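Local coordinates for pollen-specific leucine-rich repeat extensin-like protein 1 (Arabidopsis thaliana, PDB 6TME), which probably binds RALF-type signalling peptides through its leucine-rich repeats and acts in the cell wall during pollen tube growth, at residues D190-S201 against A212-S223. Residues are numbered along the deposited sequence; the frame is centred on the assembly and turned at random.
With EDO (1,2-ethanediol), chain U.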
loop_
_atom_site.group_PDB
_atom_site.type_symbol
_atom_site.label_atom_id
_atom_site.label_comp_id
_atom_site.label_asym_id
_atom_site.label_seq_id
_atom_site.Cartn_x
_atom_site.Cartn_y
_atom_site.Cartn_z
ATOM N N ASP A 190 -1.568 -3.835 9.649
ATOM C CA ASP A 190 -2.819 -3.956 8.916
ATOM C C ASP A 190 -2.676 -3.460 7.485
ATOM O O ASP A 190 -3.403 -3.916 6.602
ATOM C CB ASP A 190 -3.926 -3.173 9.641
ATOM C CG ASP A 190 -5.166 -2.945 8.771
ATOM O OD1 ASP A 190 -5.859 -3.933 8.419
ATOM O OD2 ASP A 190 -5.453 -1.768 8.445
ATOM N N ALA A 191 -1.734 -2.556 7.234
ATOM C CA ALA A 191 -1.636 -1.903 5.937
ATOM C C ALA A 191 -0.176 -1.585 5.658
ATOM O O ALA A 191 0.502 -0.989 6.502
ATOM C CB ALA A 191 -2.473 -0.619 5.893
ATOM N N ILE A 192 0.298 -1.991 4.481
ATOM C CA ILE A 192 1.679 -1.809 4.047
ATOM C C ILE A 192 1.622 -1.224 2.635
ATOM O O ILE A 192 1.249 -1.922 1.682
ATOM C CB ILE A 192 2.475 -3.129 4.068
ATOM C CG1 ILE A 192 2.260 -3.872 5.384
ATOM C CG2 ILE A 192 3.971 -2.894 3.842
ATOM C CD1 ILE A 192 2.720 -5.320 5.380
ATOM N N PHE A 193 1.966 0.055 2.499
ATOM C CA PHE A 193 2.018 0.716 1.197
ATOM C C PHE A 193 3.482 0.940 0.842
ATOM O O PHE A 193 4.179 1.696 1.522
ATOM C CB PHE A 193 1.233 2.031 1.215
ATOM C CG PHE A 193 -0.231 1.851 1.539
ATOM C CD1 PHE A 193 -1.111 1.409 0.577
ATOM C CD2 PHE A 193 -0.718 2.098 2.828
ATOM C CE1 PHE A 193 -2.467 1.231 0.866
ATOM C CE2 PHE A 193 -2.065 1.913 3.132
ATOM C CZ PHE A 193 -2.944 1.483 2.145
ATOM N N LEU A 194 3.952 0.265 -0.205
ATOM C CA LEU A 194 5.326 0.403 -0.674
ATOM C C LEU A 194 5.404 0.968 -2.081
ATOM O O LEU A 194 6.505 1.241 -2.555
ATOM C CB LEU A 194 6.049 -0.950 -0.648
ATOM C CG LEU A 194 5.868 -1.812 0.593
ATOM C CD1 LEU A 194 6.259 -3.238 0.249
ATOM C CD2 LEU A 194 6.708 -1.269 1.765
ATOM N N ASN A 195 4.269 1.172 -2.743
ATOM C CA ASN A 195 4.258 1.385 -4.178
ATOM C C ASN A 195 5.010 2.657 -4.542
ATOM O O ASN A 195 5.200 3.560 -3.716
ATOM C CB ASN A 195 2.821 1.438 -4.715
ATOM C CG ASN A 195 1.969 2.538 -4.054
ATOM O OD1 ASN A 195 1.457 2.381 -2.939
ATOM N ND2 ASN A 195 1.826 3.655 -4.750
ATOM N N ASN A 196 5.473 2.702 -5.795
ATOM C CA ASN A 196 6.133 3.882 -6.366
ATOM C C ASN A 196 7.367 4.269 -5.560
ATOM O O ASN A 196 7.524 5.404 -5.086
ATOM C CB ASN A 196 5.165 5.056 -6.472
ATOM C CG ASN A 196 4.137 4.852 -7.551
ATOM O OD1 ASN A 196 3.125 4.170 -7.345
ATOM N ND2 ASN A 196 4.380 5.452 -8.710
ATOM N N ASN A 197 8.241 3.288 -5.397
ATOM C CA ASN A 197 9.571 3.520 -4.867
ATOM C C ASN A 197 10.542 2.929 -5.884
ATOM O O ASN A 197 10.236 2.759 -7.070
ATOM C CB ASN A 197 9.675 2.924 -3.457
ATOM C CG ASN A 197 9.147 3.870 -2.412
ATOM O OD1 ASN A 197 9.815 4.846 -2.059
ATOM N ND2 ASN A 197 7.916 3.631 -1.960
ATOM N N ARG A 198 11.729 2.584 -5.426
ATOM C CA ARG A 198 12.679 1.902 -6.278
ATOM C C ARG A 198 13.196 0.636 -5.604
ATOM O O ARG A 198 14.357 0.269 -5.756
ATOM C CB ARG A 198 13.813 2.844 -6.664
ATOM C CG ARG A 198 13.359 3.958 -7.585
ATOM C CD ARG A 198 13.066 3.393 -8.996
ATOM N NE ARG A 198 14.236 3.505 -9.877
ATOM C CZ ARG A 198 14.234 3.291 -11.191
ATOM N NH1 ARG A 198 13.121 2.933 -11.815
ATOM N NH2 ARG A 198 15.356 3.439 -11.881
ATOM N N PHE A 199 12.337 -0.055 -4.859
ATOM C CA PHE A 199 12.709 -1.352 -4.305
ATOM C C PHE A 199 13.018 -2.358 -5.410
ATOM O O PHE A 199 12.438 -2.323 -6.501
ATOM C CB PHE A 199 11.595 -1.899 -3.417
ATOM C CG PHE A 199 11.344 -1.064 -2.192
ATOM C CD1 PHE A 199 12.372 -0.814 -1.289
ATOM C CD2 PHE A 199 10.080 -0.526 -1.946
ATOM C CE1 PHE A 199 12.147 -0.023 -0.145
ATOM C CE2 PHE A 199 9.848 0.261 -0.817
ATOM C CZ PHE A 199 10.880 0.515 0.088
ATOM N N GLU A 200 13.912 -3.291 -5.091
ATOM C CA GLU A 200 14.426 -4.271 -6.039
ATOM C C GLU A 200 14.417 -5.667 -5.419
ATOM O O GLU A 200 14.032 -5.873 -4.263
ATOM C CB GLU A 200 15.841 -3.900 -6.494
ATOM C CG GLU A 200 15.884 -2.942 -7.672
ATOM C CD GLU A 200 17.219 -2.997 -8.429
ATOM O OE1 GLU A 200 18.279 -3.163 -7.771
ATOM O OE2 GLU A 200 17.203 -2.901 -9.684
ATOM N N SER A 201 14.851 -6.635 -6.216
ATOM C CA SER A 201 14.903 -8.039 -5.829
ATOM C C SER A 201 13.548 -8.593 -5.416
ATOM O O SER A 201 12.507 -8.101 -5.862
ATOM C CB SER A 201 15.924 -8.267 -4.724
ATOM O OG SER A 201 17.158 -8.623 -5.313
ATOM N N ALA A 212 -1.753 -8.281 7.112
ATOM C CA ALA A 212 -2.237 -7.054 6.517
ATOM C C ALA A 212 -3.504 -7.302 5.715
ATOM O O ALA A 212 -3.628 -8.307 5.007
ATOM C CB ALA A 212 -1.161 -6.450 5.625
ATOM N N SER A 213 -4.449 -6.361 5.833
ATOM C CA SER A 213 -5.614 -6.315 4.961
ATOM C C SER A 213 -5.310 -5.697 3.595
ATOM O O SER A 213 -6.025 -6.000 2.633
ATOM C CB SER A 213 -6.756 -5.555 5.647
ATOM O OG SER A 213 -6.458 -4.174 5.747
ATOM N N VAL A 214 -4.281 -4.856 3.471
ATOM C CA VAL A 214 -3.896 -4.295 2.174
ATOM C C VAL A 214 -2.379 -4.215 2.096
ATOM O O VAL A 214 -1.731 -3.743 3.041
ATOM C CB VAL A 214 -4.517 -2.901 1.910
ATOM C CG1 VAL A 214 -4.168 -1.875 3.016
ATOM C CG2 VAL A 214 -4.064 -2.364 0.555
ATOM N N VAL A 215 -1.813 -4.678 0.969
ATOM C CA VAL A 215 -0.387 -4.567 0.667
ATOM C C VAL A 215 -0.226 -4.077 -0.773
ATOM O O VAL A 215 -0.790 -4.674 -1.696
ATOM C CB VAL A 215 0.355 -5.911 0.837
ATOM C CG1 VAL A 215 1.833 -5.692 0.628
ATOM C CG2 VAL A 215 0.077 -6.577 2.197
ATOM N N THR A 216 0.552 -3.009 -0.977
ATOM C CA THR A 216 0.878 -2.547 -2.320
ATOM C C THR A 216 2.382 -2.614 -2.568
ATOM O O THR A 216 3.182 -2.160 -1.732
ATOM C CB THR A 216 0.351 -1.122 -2.585
ATOM O OG1 THR A 216 1.029 -0.148 -1.774
ATOM C CG2 THR A 216 -1.163 -1.062 -2.338
ATOM N N PHE A 217 2.752 -3.219 -3.711
ATOM C CA PHE A 217 4.115 -3.278 -4.244
ATOM C C PHE A 217 4.248 -2.544 -5.570
ATOM O O PHE A 217 5.345 -2.536 -6.149
ATOM C CB PHE A 217 4.560 -4.724 -4.515
ATOM C CG PHE A 217 4.537 -5.622 -3.340
ATOM C CD1 PHE A 217 5.663 -5.753 -2.536
ATOM C CD2 PHE A 217 3.417 -6.385 -3.066
ATOM C CE1 PHE A 217 5.660 -6.610 -1.444
ATOM C CE2 PHE A 217 3.396 -7.237 -1.971
ATOM C CZ PHE A 217 4.524 -7.349 -1.156
ATOM N N ALA A 218 3.145 -2.005 -6.100
ATOM C CA ALA A 218 3.102 -1.477 -7.462
ATOM C C ALA A 218 4.272 -0.534 -7.745
ATOM O O ALA A 218 4.757 0.159 -6.856
ATOM C CB ALA A 218 1.776 -0.742 -7.676
ATOM N N HIS A 219 4.728 -0.516 -9.001
ATOM C CA HIS A 219 5.695 0.475 -9.503
ATOM C C HIS A 219 6.989 0.488 -8.688
ATOM O O HIS A 219 7.449 1.523 -8.175
ATOM C CB HIS A 219 5.064 1.864 -9.561
ATOM C CG HIS A 219 3.884 1.927 -10.477
ATOM N ND1 HIS A 219 3.925 1.450 -11.767
ATOM C CD2 HIS A 219 2.622 2.369 -10.280
ATOM C CE1 HIS A 219 2.743 1.610 -12.329
ATOM N NE2 HIS A 219 1.931 2.153 -11.445
ATOM N N ASN A 220 7.576 -0.695 -8.569
ATOM C CA ASN A 220 8.933 -0.827 -8.061
ATOM C C ASN A 220 9.712 -1.612 -9.114
ATOM O O ASN A 220 9.283 -1.736 -10.268
ATOM C CB ASN A 220 8.902 -1.463 -6.672
ATOM C CG ASN A 220 8.527 -0.466 -5.613
ATOM O OD1 ASN A 220 9.342 0.400 -5.259
ATOM N ND2 ASN A 220 7.280 -0.547 -5.118
ATOM N N LYS A 221 10.849 -2.175 -8.720
ATOM C CA LYS A 221 11.608 -3.076 -9.580
ATOM C C LYS A 221 11.810 -4.415 -8.886
ATOM O O LYS A 221 12.899 -4.966 -8.849
ATOM C CB LYS A 221 12.945 -2.456 -10.005
ATOM C CG LYS A 221 12.792 -1.217 -10.932
ATOM C CD LYS A 221 12.343 -1.593 -12.364
ATOM C CE LYS A 221 13.404 -1.311 -13.449
ATOM N NZ LYS A 221 13.506 -2.387 -14.524
ATOM N N PHE A 222 10.740 -4.935 -8.309
ATOM C CA PHE A 222 10.731 -6.289 -7.790
ATOM C C PHE A 222 10.816 -7.311 -8.922
ATOM O O PHE A 222 10.235 -7.132 -9.995
ATOM C CB PHE A 222 9.459 -6.538 -6.997
ATOM C CG PHE A 222 9.429 -5.829 -5.687
ATOM C CD1 PHE A 222 10.227 -6.260 -4.639
ATOM C CD2 PHE A 222 8.581 -4.739 -5.494
ATOM C CE1 PHE A 222 10.187 -5.610 -3.411
ATOM C CE2 PHE A 222 8.537 -4.088 -4.282
ATOM C CZ PHE A 222 9.338 -4.526 -3.230
ATOM N N SER A 223 11.502 -8.422 -8.648
ATOM C CA SER A 223 11.751 -9.442 -9.653
ATOM C C SER A 223 11.556 -10.825 -9.054
ATOM O O SER A 223 11.399 -10.997 -7.843
ATOM C CB SER A 223 13.161 -9.317 -10.232
ATOM O OG SER A 223 14.126 -9.488 -9.213
HETATM C C1 EDO U . 12.515 2.806 -15.563
HETATM O O1 EDO U . 11.943 1.490 -15.446
HETATM C C2 EDO U . 13.950 2.737 -16.089
HETATM O O2 EDO U . 14.837 2.399 -15.013
#
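Consecutive leucine-rich repeat turns stack in register where I192 N donates to V214 O (3.0 Å) and I192 O accepts from T216 N, pairing strands 191-193 and 214-216 in parallel. Beyond them L194 N bonds to T216 O, N196 N to A218 O, and K221 N to F199 O.

Side-chain amides bond along the inside of the turn. N220 ND2 reaches L194 O at 3.2 Å, above its carbonyl plane, while N197 ND2 meets the same oxygen from the opposite face; N220 ND2 also donates to F217 O. Placing a leucine at N220 would probably leave L194 O with one donor fewer and F217 O without this amide partner.

On the concave face, T216 OG1 gives its proton to N195 OD1 (2.8 Å), its first torsion of 67° setting the hydroxyl between backbone N and carbonyl carbon. S213 OG likewise donates to D190 OD1 at 2.7 Å, from above the carboxylate plane.

Apolar contacts line both sides of the strands. V214 CG1 touches A191 CB and lies 3.7 Å from F193 CZ, whereas I192 CD1 rests on A212 CB. Further along, L194 CD1 meets F217 CD1, and F222 CZ approaches F199 CB at 3.5 Å.

The asparagine and backbone bonds thus satisfy polar atoms of the buried N197, N220 and L194 carbonyl and tie one turn to the next, while D190 OD2 and N195 ND2 bond to another protein's chain, consistent with a concave face used for binding.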